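Local coordinates for pectinesterase A (PDB 2NTP), which catalyses hydrolysis of the methyl esters of pectin, releasing methanol and de-esterified galacturonan in the first step of plant-tissue maceration by a soft-rot bacterium, at residues A[46-51]-A[89-94]; A[84-89]-A[132-137]; A[184-189]-A[222-227]. One frame throughout, in Å; residues are numbered along the deposited sequence.

Contact 1 (A[46-51]-A[89-94]); sequences ERLTIT and STITIS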
loop_
_atom_site.group_PDB
_atom_site.type_symbol
_atom_site.label_atom_id
_atom_site.label_comp_id
_atom_site.label_asym_id
_atom_site.label_seq_id
_atom_site.Cartn_x
_atom_site.Cartn_y
_atom_site.Cartn_z
ATOM N N GLU A 46 14.205 0.151 -11.588
ATOM C CA GLU A 46 14.207 1.596 -11.430
ATOM C C GLU A 46 13.465 2.001 -10.173
ATOM O O GLU A 46 12.534 1.313 -9.737
ATOM C CB GLU A 46 13.533 2.264 -12.631
ATOM C CG GLU A 46 14.195 1.980 -13.965
ATOM C CD GLU A 46 13.581 2.779 -15.088
ATOM O OE1 GLU A 46 13.457 4.011 -14.928
ATOM O OE2 GLU A 46 13.239 2.174 -16.125
ATOM N N ARG A 47 13.891 3.121 -9.602
ATOM C CA ARG A 47 13.146 3.801 -8.558
ATOM C C ARG A 47 12.707 5.154 -9.113
ATOM O O ARG A 47 13.504 5.871 -9.739
ATOM C CB ARG A 47 14.005 3.970 -7.312
ATOM C CG ARG A 47 14.591 2.655 -6.807
ATOM C CD ARG A 47 15.287 2.839 -5.480
ATOM N NE ARG A 47 14.338 3.253 -4.458
ATOM C CZ ARG A 47 14.650 3.905 -3.344
ATOM N NH1 ARG A 47 15.908 4.245 -3.075
ATOM N NH2 ARG A 47 13.689 4.228 -2.496
ATOM N N LEU A 48 11.436 5.484 -8.900
ATOM C CA LEU A 48 10.830 6.664 -9.510
ATOM C C LEU A 48 10.170 7.571 -8.485
ATOM O O LEU A 48 9.544 7.097 -7.536
ATOM C CB LEU A 48 9.795 6.249 -10.561
ATOM C CG LEU A 48 10.228 5.251 -11.640
ATOM C CD1 LEU A 48 9.012 4.709 -12.383
ATOM C CD2 LEU A 48 11.231 5.873 -12.604
ATOM N N THR A 49 10.312 8.879 -8.691
ATOM C CA THR A 49 9.577 9.872 -7.915
ATOM C C THR A 49 8.829 10.754 -8.901
ATOM O O THR A 49 9.435 11.391 -9.766
ATOM C CB THR A 49 10.499 10.715 -7.009
ATOM O OG1 THR A 49 11.182 9.847 -6.099
ATOM C CG2 THR A 49 9.693 11.744 -6.215
ATOM N N ILE A 50 7.508 10.758 -8.778
ATOM C CA ILE A 50 6.639 11.478 -9.704
ATOM C C ILE A 50 6.262 12.830 -9.120
ATOM O O ILE A 50 5.588 12.900 -8.095
ATOM C CB ILE A 50 5.347 10.666 -10.016
ATOM C CG1 ILE A 50 5.676 9.266 -10.565
ATOM C CG2 ILE A 50 4.407 11.462 -10.928
ATOM C CD1 ILE A 50 6.710 9.219 -11.666
ATOM N N THR A 51 6.697 13.903 -9.778
ATOM C CA THR A 51 6.435 15.258 -9.297
ATOM C C THR A 51 5.652 16.077 -10.314
ATOM O O THR A 51 5.275 17.216 -10.037
ATOM C CB THR A 51 7.740 16.012 -8.949
ATOM O OG1 THR A 51 8.589 16.052 -10.101
ATOM C CG2 THR A 51 8.464 15.325 -7.790
ATOM N N SER A 89 10.708 3.445 -0.819
ATOM C CA SER A 89 9.688 3.174 -1.828
ATOM C C SER A 89 10.255 3.023 -3.233
ATOM O O SER A 89 11.099 3.810 -3.655
ATOM C CB SER A 89 8.611 4.257 -1.820
ATOM O OG SER A 89 7.498 3.811 -2.580
ATOM N N THR A 90 9.768 2.017 -3.960
ATOM C CA THR A 90 10.162 1.840 -5.358
ATOM C C THR A 90 9.593 2.984 -6.197
ATOM O O THR A 90 10.305 3.582 -7.004
ATOM C CB THR A 90 9.728 0.465 -5.908
ATOM O OG1 THR A 90 10.391 -0.564 -5.162
ATOM C CG2 THR A 90 10.088 0.316 -7.398
ATOM N N ILE A 91 8.310 3.284 -5.995
ATOM C CA ILE A 91 7.662 4.405 -6.675
ATOM C C ILE A 91 7.040 5.341 -5.646
ATOM O O ILE A 91 6.322 4.902 -4.746
ATOM C CB ILE A 91 6.605 3.926 -7.706
ATOM C CG1 ILE A 91 7.290 3.157 -8.843
ATOM C CG2 ILE A 91 5.792 5.115 -8.259
ATOM C CD1 ILE A 91 6.349 2.693 -9.954
ATOM N N THR A 92 7.346 6.628 -5.785
ATOM C CA THR A 92 6.809 7.666 -4.912
ATOM C C THR A 92 5.962 8.619 -5.755
ATOM O O THR A 92 6.457 9.182 -6.729
ATOM C CB THR A 92 7.952 8.435 -4.212
ATOM O OG1 THR A 92 8.722 7.526 -3.405
ATOM C CG2 THR A 92 7.401 9.545 -3.337
ATOM N N ILE A 93 4.689 8.780 -5.390
ATOM C CA ILE A 93 3.795 9.697 -6.109
ATOM C C ILE A 93 3.623 10.975 -5.303
ATOM O O ILE A 93 2.987 10.967 -4.242
ATOM C CB ILE A 93 2.395 9.073 -6.406
ATOM C CG1 ILE A 93 2.514 7.703 -7.088
ATOM C CG2 ILE A 93 1.535 10.048 -7.227
ATOM C CD1 ILE A 93 3.224 7.710 -8.440
ATOM N N SER A 94 4.214 12.059 -5.805
ATOM C CA SER A 94 4.175 13.370 -5.154
ATOM C C SER A 94 3.615 14.407 -6.123
ATOM O O SER A 94 4.120 15.532 -6.221
ATOM C CB SER A 94 5.573 13.785 -4.697
ATOM O OG SER A 94 6.047 12.920 -3.680
HETATM O O HOH W 1 10.630 6.253 -4.964
HETATM O O HOH W 2 4.160 18.327 -6.927
#

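Contact 2 (A[84-89]-A[132-137]); sequences GTAGSS and ALYVTK. With ADA (alpha-D-galactopyranuronic acid), chain C; ADA (alpha-D-galactopyranuronic acid), chain B.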
loop_
_atom_site.group_PDB
_atom_site.type_symbol
_atom_site.label_atom_id
_atom_site.label_comp_id
_atom_site.label_asym_id
_atom_site.label_seq_id
_atom_site.Cartn_x
_atom_site.Cartn_y
_atom_site.Cartn_z
ATOM N N GLY A 84 15.097 4.720 5.420
ATOM C CA GLY A 84 13.858 4.883 6.172
ATOM C C GLY A 84 12.673 4.353 5.388
ATOM O O GLY A 84 12.808 4.012 4.214
ATOM N N THR A 85 11.508 4.309 6.029
ATOM C CA THR A 85 10.311 3.704 5.425
ATOM C C THR A 85 9.824 4.455 4.179
ATOM O O THR A 85 9.723 3.860 3.096
ATOM C CB THR A 85 9.183 3.529 6.458
ATOM O OG1 THR A 85 9.645 2.676 7.513
ATOM C CG2 THR A 85 7.945 2.895 5.823
ATOM N N ALA A 86 9.545 5.751 4.324
ATOM C CA ALA A 86 9.207 6.580 3.167
ATOM C C ALA A 86 10.276 6.453 2.070
ATOM O O ALA A 86 9.958 6.196 0.901
ATOM C CB ALA A 86 9.007 8.040 3.585
ATOM N N GLY A 87 11.542 6.581 2.469
ATOM C CA GLY A 87 12.674 6.538 1.545
ATOM C C GLY A 87 12.905 5.226 0.817
ATOM O O GLY A 87 13.632 5.192 -0.175
ATOM N N SER A 88 12.284 4.150 1.297
ATOM C CA SER A 88 12.485 2.814 0.725
ATOM C C SER A 88 11.643 2.543 -0.521
ATOM O O SER A 88 11.832 1.523 -1.191
ATOM C CB SER A 88 12.167 1.740 1.772
ATOM O OG SER A 88 10.762 1.589 1.938
ATOM N N SER A 89 10.708 3.445 -0.819
ATOM C CA SER A 89 9.688 3.174 -1.828
ATOM C C SER A 89 10.255 3.023 -3.233
ATOM O O SER A 89 11.099 3.810 -3.655
ATOM C CB SER A 89 8.611 4.257 -1.820
ATOM O OG SER A 89 7.498 3.811 -2.580
ATOM N N ALA A 132 6.608 -0.694 -1.752
ATOM C CA ALA A 132 6.526 -0.787 -3.211
ATOM C C ALA A 132 6.029 0.532 -3.802
ATOM O O ALA A 132 6.637 1.080 -4.723
ATOM C CB ALA A 132 5.614 -1.952 -3.639
ATOM N N LEU A 133 4.935 1.042 -3.241
ATOM C CA LEU A 133 4.295 2.264 -3.716
ATOM C C LEU A 133 3.949 3.182 -2.556
ATOM O O LEU A 133 3.345 2.749 -1.567
ATOM C CB LEU A 133 3.027 1.906 -4.497
ATOM C CG LEU A 133 2.117 3.029 -4.996
ATOM C CD1 LEU A 133 2.841 3.907 -6.020
ATOM C CD2 LEU A 133 0.852 2.402 -5.597
ATOM N N TYR A 134 4.322 4.451 -2.694
ATOM C CA TYR A 134 4.079 5.462 -1.676
ATOM C C TYR A 134 3.358 6.617 -2.348
ATOM O O TYR A 134 3.881 7.212 -3.283
ATOM C CB TYR A 134 5.416 5.922 -1.079
ATOM C CG TYR A 134 5.388 7.055 -0.061
ATOM C CD1 TYR A 134 4.274 7.295 0.746
ATOM C CD2 TYR A 134 6.516 7.862 0.123
ATOM C CE1 TYR A 134 4.279 8.327 1.690
ATOM C CE2 TYR A 134 6.527 8.879 1.058
ATOM C CZ TYR A 134 5.414 9.109 1.834
ATOM O OH TYR A 134 5.443 10.133 2.761
ATOM N N VAL A 135 2.138 6.890 -1.897
ATOM C CA VAL A 135 1.415 8.084 -2.327
ATOM C C VAL A 135 1.565 9.086 -1.192
ATOM O O VAL A 135 1.135 8.819 -0.069
ATOM C CB VAL A 135 -0.082 7.786 -2.615
ATOM C CG1 VAL A 135 -0.790 9.044 -3.133
ATOM C CG2 VAL A 135 -0.225 6.656 -3.624
ATOM N N THR A 136 2.197 10.226 -1.475
ATOM C CA THR A 136 2.573 11.180 -0.421
ATOM C C THR A 136 1.472 12.201 -0.136
ATOM O O THR A 136 0.417 12.174 -0.761
ATOM C CB THR A 136 3.875 11.946 -0.767
ATOM O OG1 THR A 136 3.607 12.936 -1.773
ATOM C CG2 THR A 136 4.950 10.993 -1.258
ATOM N N LYS A 137 1.741 13.110 0.797
ATOM C CA LYS A 137 0.812 14.209 1.106
ATOM C C LYS A 137 0.521 15.122 -0.091
ATOM O O LYS A 137 -0.528 15.780 -0.135
ATOM C CB LYS A 137 1.313 15.021 2.304
ATOM C CG LYS A 137 1.352 14.226 3.592
ATOM C CD LYS A 137 1.297 15.120 4.814
ATOM C CE LYS A 137 1.181 14.288 6.080
ATOM N NZ LYS A 137 0.774 15.116 7.245
HETATM C C1 ADA C . 7.984 6.771 11.301
HETATM C C2 ADA C . 7.021 7.950 11.154
HETATM C C3 ADA C . 6.479 8.037 9.726
HETATM C C4 ADA C . 7.619 8.028 8.702
HETATM C C5 ADA C . 8.518 6.816 8.948
HETATM C C6 ADA C . 9.687 6.782 8.001
HETATM O O2 ADA C . 5.945 7.771 12.078
HETATM O O3 ADA C . 5.650 9.202 9.571
HETATM O O4 ADA C . 8.420 9.212 8.822
HETATM O O5 ADA C . 9.004 6.840 10.299
HETATM O O6B ADA C . 9.494 7.011 6.787
HETATM O O6A ADA C . 10.813 6.519 8.469
HETATM C C1 ADA B . 5.847 2.333 11.160
HETATM C C2 ADA B . 6.792 2.818 10.054
HETATM C C3 ADA B . 8.116 3.262 10.668
HETATM C C4 ADA B . 7.875 4.319 11.746
HETATM C C5 ADA B . 6.914 3.769 12.802
HETATM C C6 ADA B . 6.620 4.810 13.842
HETATM O O2 ADA B . 7.041 1.773 9.105
HETATM O O3 ADA B . 9.006 3.747 9.655
HETATM O O4 ADA B . 7.306 5.506 11.176
HETATM O O5 ADA B . 5.688 3.325 12.189
HETATM O O6B ADA B . 5.430 5.154 14.031
HETATM O O6A ADA B . 7.587 5.291 14.480
#

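Contact 3 (A[184-189]-A[222-227]); sequences LFNNCD and ITNSRV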
loop_
_atom_site.group_PDB
_atom_site.type_symbol
_atom_site.label_atom_id
_atom_site.label_comp_id
_atom_site.label_asym_id
_atom_site.label_seq_id
_atom_site.Cartn_x
_atom_site.Cartn_y
_atom_site.Cartn_z
ATOM N N LEU A 184 -9.421 3.950 -1.519
ATOM C CA LEU A 184 -10.537 3.069 -1.841
ATOM C C LEU A 184 -10.041 1.938 -2.732
ATOM O O LEU A 184 -9.335 2.180 -3.718
ATOM C CB LEU A 184 -11.652 3.857 -2.551
ATOM C CG LEU A 184 -12.888 3.097 -3.051
ATOM C CD1 LEU A 184 -13.687 2.491 -1.883
ATOM C CD2 LEU A 184 -13.777 4.015 -3.877
ATOM N N PHE A 185 -10.415 0.711 -2.375
ATOM C CA PHE A 185 -9.988 -0.480 -3.099
ATOM C C PHE A 185 -11.235 -1.209 -3.564
ATOM O O PHE A 185 -12.104 -1.536 -2.748
ATOM C CB PHE A 185 -9.156 -1.398 -2.188
ATOM C CG PHE A 185 -7.941 -0.730 -1.602
ATOM C CD1 PHE A 185 -8.040 0.061 -0.452
ATOM C CD2 PHE A 185 -6.697 -0.881 -2.207
ATOM C CE1 PHE A 185 -6.917 0.688 0.077
ATOM C CE2 PHE A 185 -5.570 -0.261 -1.683
ATOM C CZ PHE A 185 -5.677 0.527 -0.543
ATOM N N ASN A 186 -11.338 -1.445 -4.867
ATOM C CA ASN A 186 -12.473 -2.188 -5.407
ATOM C C ASN A 186 -12.047 -3.340 -6.303
ATOM O O ASN A 186 -11.214 -3.170 -7.197
ATOM C CB ASN A 186 -13.441 -1.270 -6.155
ATOM C CG ASN A 186 -14.704 -2.003 -6.597
ATOM O OD1 ASN A 186 -14.895 -2.276 -7.781
ATOM N ND2 ASN A 186 -15.540 -2.367 -5.638
ATOM N N ASN A 187 -12.629 -4.511 -6.057
ATOM C CA ASN A 187 -12.323 -5.715 -6.834
ATOM C C ASN A 187 -10.830 -6.045 -6.828
ATOM O O ASN A 187 -10.241 -6.353 -7.867
ATOM C CB ASN A 187 -12.877 -5.606 -8.264
ATOM C CG ASN A 187 -12.855 -6.929 -9.002
ATOM O OD1 ASN A 187 -13.121 -7.982 -8.421
ATOM N ND2 ASN A 187 -12.536 -6.882 -10.287
ATOM N N CYS A 188 -10.232 -5.967 -5.641
ATOM C CA CYS A 188 -8.818 -6.267 -5.466
ATOM C C CYS A 188 -8.617 -7.598 -4.752
ATOM O O CYS A 188 -9.456 -8.010 -3.938
ATOM C CB CYS A 188 -8.137 -5.150 -4.674
ATOM S SG CYS A 188 -7.865 -3.625 -5.606
ATOM N N ASP A 189 -7.502 -8.259 -5.060
ATOM C CA ASP A 189 -7.046 -9.411 -4.297
ATOM C C ASP A 189 -5.984 -8.945 -3.318
ATOM O O ASP A 189 -4.928 -8.458 -3.725
ATOM C CB ASP A 189 -6.457 -10.481 -5.214
ATOM C CG ASP A 189 -7.519 -11.325 -5.893
ATOM O OD1 ASP A 189 -8.717 -11.081 -5.667
ATOM O OD2 ASP A 189 -7.145 -12.233 -6.656
ATOM N N ILE A 222 -12.251 -0.860 1.723
ATOM C CA ILE A 222 -12.049 -2.018 0.847
ATOM C C ILE A 222 -13.408 -2.603 0.455
ATOM O O ILE A 222 -14.172 -3.034 1.322
ATOM C CB ILE A 222 -11.150 -3.098 1.521
ATOM C CG1 ILE A 222 -9.732 -2.562 1.752
ATOM C CG2 ILE A 222 -11.063 -4.360 0.659
ATOM C CD1 ILE A 222 -9.479 -2.053 3.159
ATOM N N THR A 223 -13.702 -2.607 -0.843
ATOM C CA THR A 223 -15.026 -3.021 -1.332
ATOM C C THR A 223 -14.937 -4.115 -2.392
ATOM O O THR A 223 -14.049 -4.087 -3.249
ATOM C CB THR A 223 -15.841 -1.820 -1.920
ATOM O OG1 THR A 223 -15.195 -1.308 -3.092
ATOM C CG2 THR A 223 -15.994 -0.703 -0.902
ATOM N N ASN A 224 -15.867 -5.068 -2.331
ATOM C CA ASN A 224 -16.023 -6.080 -3.382
ATOM C C ASN A 224 -14.705 -6.775 -3.708
ATOM O O ASN A 224 -14.382 -7.021 -4.873
ATOM C CB ASN A 224 -16.623 -5.448 -4.645
ATOM C CG ASN A 224 -17.862 -4.609 -4.355
ATOM O OD1 ASN A 224 -17.935 -3.432 -4.733
ATOM N ND2 ASN A 224 -18.837 -5.203 -3.684
ATOM N N SER A 225 -13.947 -7.094 -2.664
ATOM C CA SER A 225 -12.605 -7.623 -2.832
ATOM C C SER A 225 -12.470 -9.034 -2.272
ATOM O O SER A 225 -13.446 -9.634 -1.818
ATOM C CB SER A 225 -11.592 -6.672 -2.185
ATOM O OG SER A 225 -11.488 -5.483 -2.950
ATOM N N ARG A 226 -11.251 -9.560 -2.323
ATOM C CA ARG A 226 -10.967 -10.904 -1.866
ATOM C C ARG A 226 -9.723 -10.849 -1.000
ATOM O O ARG A 226 -8.661 -10.421 -1.455
ATOM C CB ARG A 226 -10.761 -11.849 -3.060
ATOM C CG ARG A 226 -12.046 -12.095 -3.871
ATOM C CD ARG A 226 -11.769 -12.532 -5.308
ATOM N NE ARG A 226 -11.032 -11.515 -6.066
ATOM C CZ ARG A 226 -11.553 -10.393 -6.567
ATOM N NH1 ARG A 226 -12.839 -10.100 -6.409
ATOM N NH2 ARG A 226 -10.771 -9.551 -7.230
ATOM N N VAL A 227 -9.887 -11.256 0.254
ATOM C CA VAL A 227 -8.809 -11.349 1.223
ATOM C C VAL A 227 -8.369 -12.810 1.246
ATOM O O VAL A 227 -9.073 -13.682 1.766
ATOM C CB VAL A 227 -9.286 -10.841 2.609
ATOM C CG1 VAL A 227 -8.333 -11.244 3.722
ATOM C CG2 VAL A 227 -9.462 -9.327 2.567
HETATM O O HOH W 3 -15.937 -7.772 -7.581
#

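Contact 1 (A[46-51]-A[89-94])
Arg47 reaches across to the backbone just ahead of strand 91-93. Its CB rests 3.7 Å from Thr90 O. Beyond CG the chain bends at CD (chi3 63°), which turns NE and NH2 toward a single acceptor, Ser89 O. CZ, between them, lies 3.6 Å from Ser89 O. NH2 makes the firm bond, 2.9 Å to Ser89 O and fairly straight, while NE to that oxygen is weak. Ser89 O sits at the edge of the guanidinium, near its plane, yet NH2 stands 46° above the carbonyl plane of Ser89 and so uses no lone pair. The same NH2 also bonds Gly87 O, and Trp83 adds a cation-pi contact.

Downstream, strands 48-50 and 91-93 run parallel with axes 8° apart. Thr90 O takes Leu48 N at 2.9 Å, Leu48 O takes Thr92 N, Thr92 O takes Ile50 N at 2.8 Å, and Ile50 O takes Ser94 N, so the bonds pass to and fro in one unbroken series. Because residues in register share a face, like packs beside like: Leu48 CD1 meets Ile91 CD1 at 4.1 Å, and Ile50 CG1 meets Ile93 CD1 at 3.6 Å on the same buried face. The opposite face carries Thr49 next to Thr92. A water within hydrogen-bonding distance of Leu48 O, Ser89 O and Thr92 OG1 (2.8 Å from the last) links the two segments on that side. In-register parallel strands joined coil upon coil, with matching aliphatic residues stacked inside, are the signature of the right-handed parallel beta-helix of pectinesterases.

Contact 2 (A[84-89]-A[132-137])
Ala86 and Ser89 rest against Tyr134 where a short, weakly bonded helix at 84-87 leans on strand 133-135 of the parallel beta-helix, at the rim of the substrate cleft. Thr85, an established substrate-binding residue, comes first. Its backbone N offers a weak bond to carboxylate oxygen O6A of the chain C galacturonate, and its side chain lies beside the chain B sugar, where the approach to O3 is too short to be trusted in detail. Ala86 adds the firmer bond: its N meets O6B of the chain C sugar at 2.8 Å with an almost linear N-H...O angle of 174°. Two successive amides thus face the two oxygens of one carboxylate, an orientation in which the start of the helix would favour the negative charge. The Ala86 methyl serves both partners, with CB 3.4 Å from O6B and 3.6 Å from Tyr134 CE2, an oblique touch on the ring.

Ser88 folds the turn back on itself. Its OG donates to Thr85 O at 2.8 Å along a lone pair, Ser88 N binds the same oxygen, and OG is also bonded to Val131 N. Last comes Ser89, beneath the root of the tyrosine. Tyr134 CG is anti to its own backbone N (chi1 176°), which sends the ring toward Ala86 and leaves CB over the serine. Tyr157 stacks on that ring, and Thr136 CG2 lies over one face, 3.5 Å from its plane. Ser89 OG is 3.2 Å from Tyr134 N at too poor an angle for a hydrogen bond; the hydroxyl donates instead to Ile91 O and touches Tyr134 CB at 3.3 Å.

Contact 3 (A[184-189]-A[222-227])
Asn186 crosses Thr223 at an angle, on successive coils of the parallel beta-helix, each residue just before a corner. The corners are turned by Asn187 and Asn224, both with positive phi, and link strand 182-186 to 189-192 and strand 220-223 to 226-229. Asn186 ND2 is used twice: it donates to Thr223 OG1 at 2.8 Å and to Asn224 OD1 on a lone pair, both acceptors lying in its amide plane. The two asparagine amides stand 89° apart.

In the backbone, Phe185 O takes Thr223 N at 2.7 Å, and Thr223 O accepts both Asn187 N and Ser225 OG. That hydroxyl in turn receives Cys188 N at 3.0 Å, so a serine stands in for a carbonyl where the corner interrupts the strand pairing. Regular pairing resumes with Arg226 N on Cys188 O at 2.9 Å, and Cys188 is anchored to the preceding coil by its disulfide to Cys168.

On the outer side, Asp189 OD1 forms a salt bridge with Arg226 NE, although the modelled separation is too short to be taken literally. Asn187 ND2 is satisfied by Asp167 OD1. Asn187 OD1 accepts three donors: a water that also donates to Asn224 O, and both terminal nitrogens of Arg226, NH1 at 2.9 Å and NH2 at 3.1 Å.

How the contacts relate
Contacts 1 and 2 form one neighbourhood, their centres 8 Å apart. They share Ser89, and their segments alternate along the chain: 84-89 falls between 46-51 and 89-94, while 132-137 follows both. Strands 48-50, 91-93 and 133-135 are successive members of one parallel sheet, so the pairing of contact 1 continues into the strand on which the sugar-binding helix of contact 2 leans. Contact 3 comes later and belongs to the two larger parallel sheets (strands 182-186 with 220-223, 189-192 with 226-229) and the corner between them; its centre lies about 24 and 22 Å from those of contacts 1 and 2. They sample different sides of one beta-helix, with the bound sugars beside contact 2.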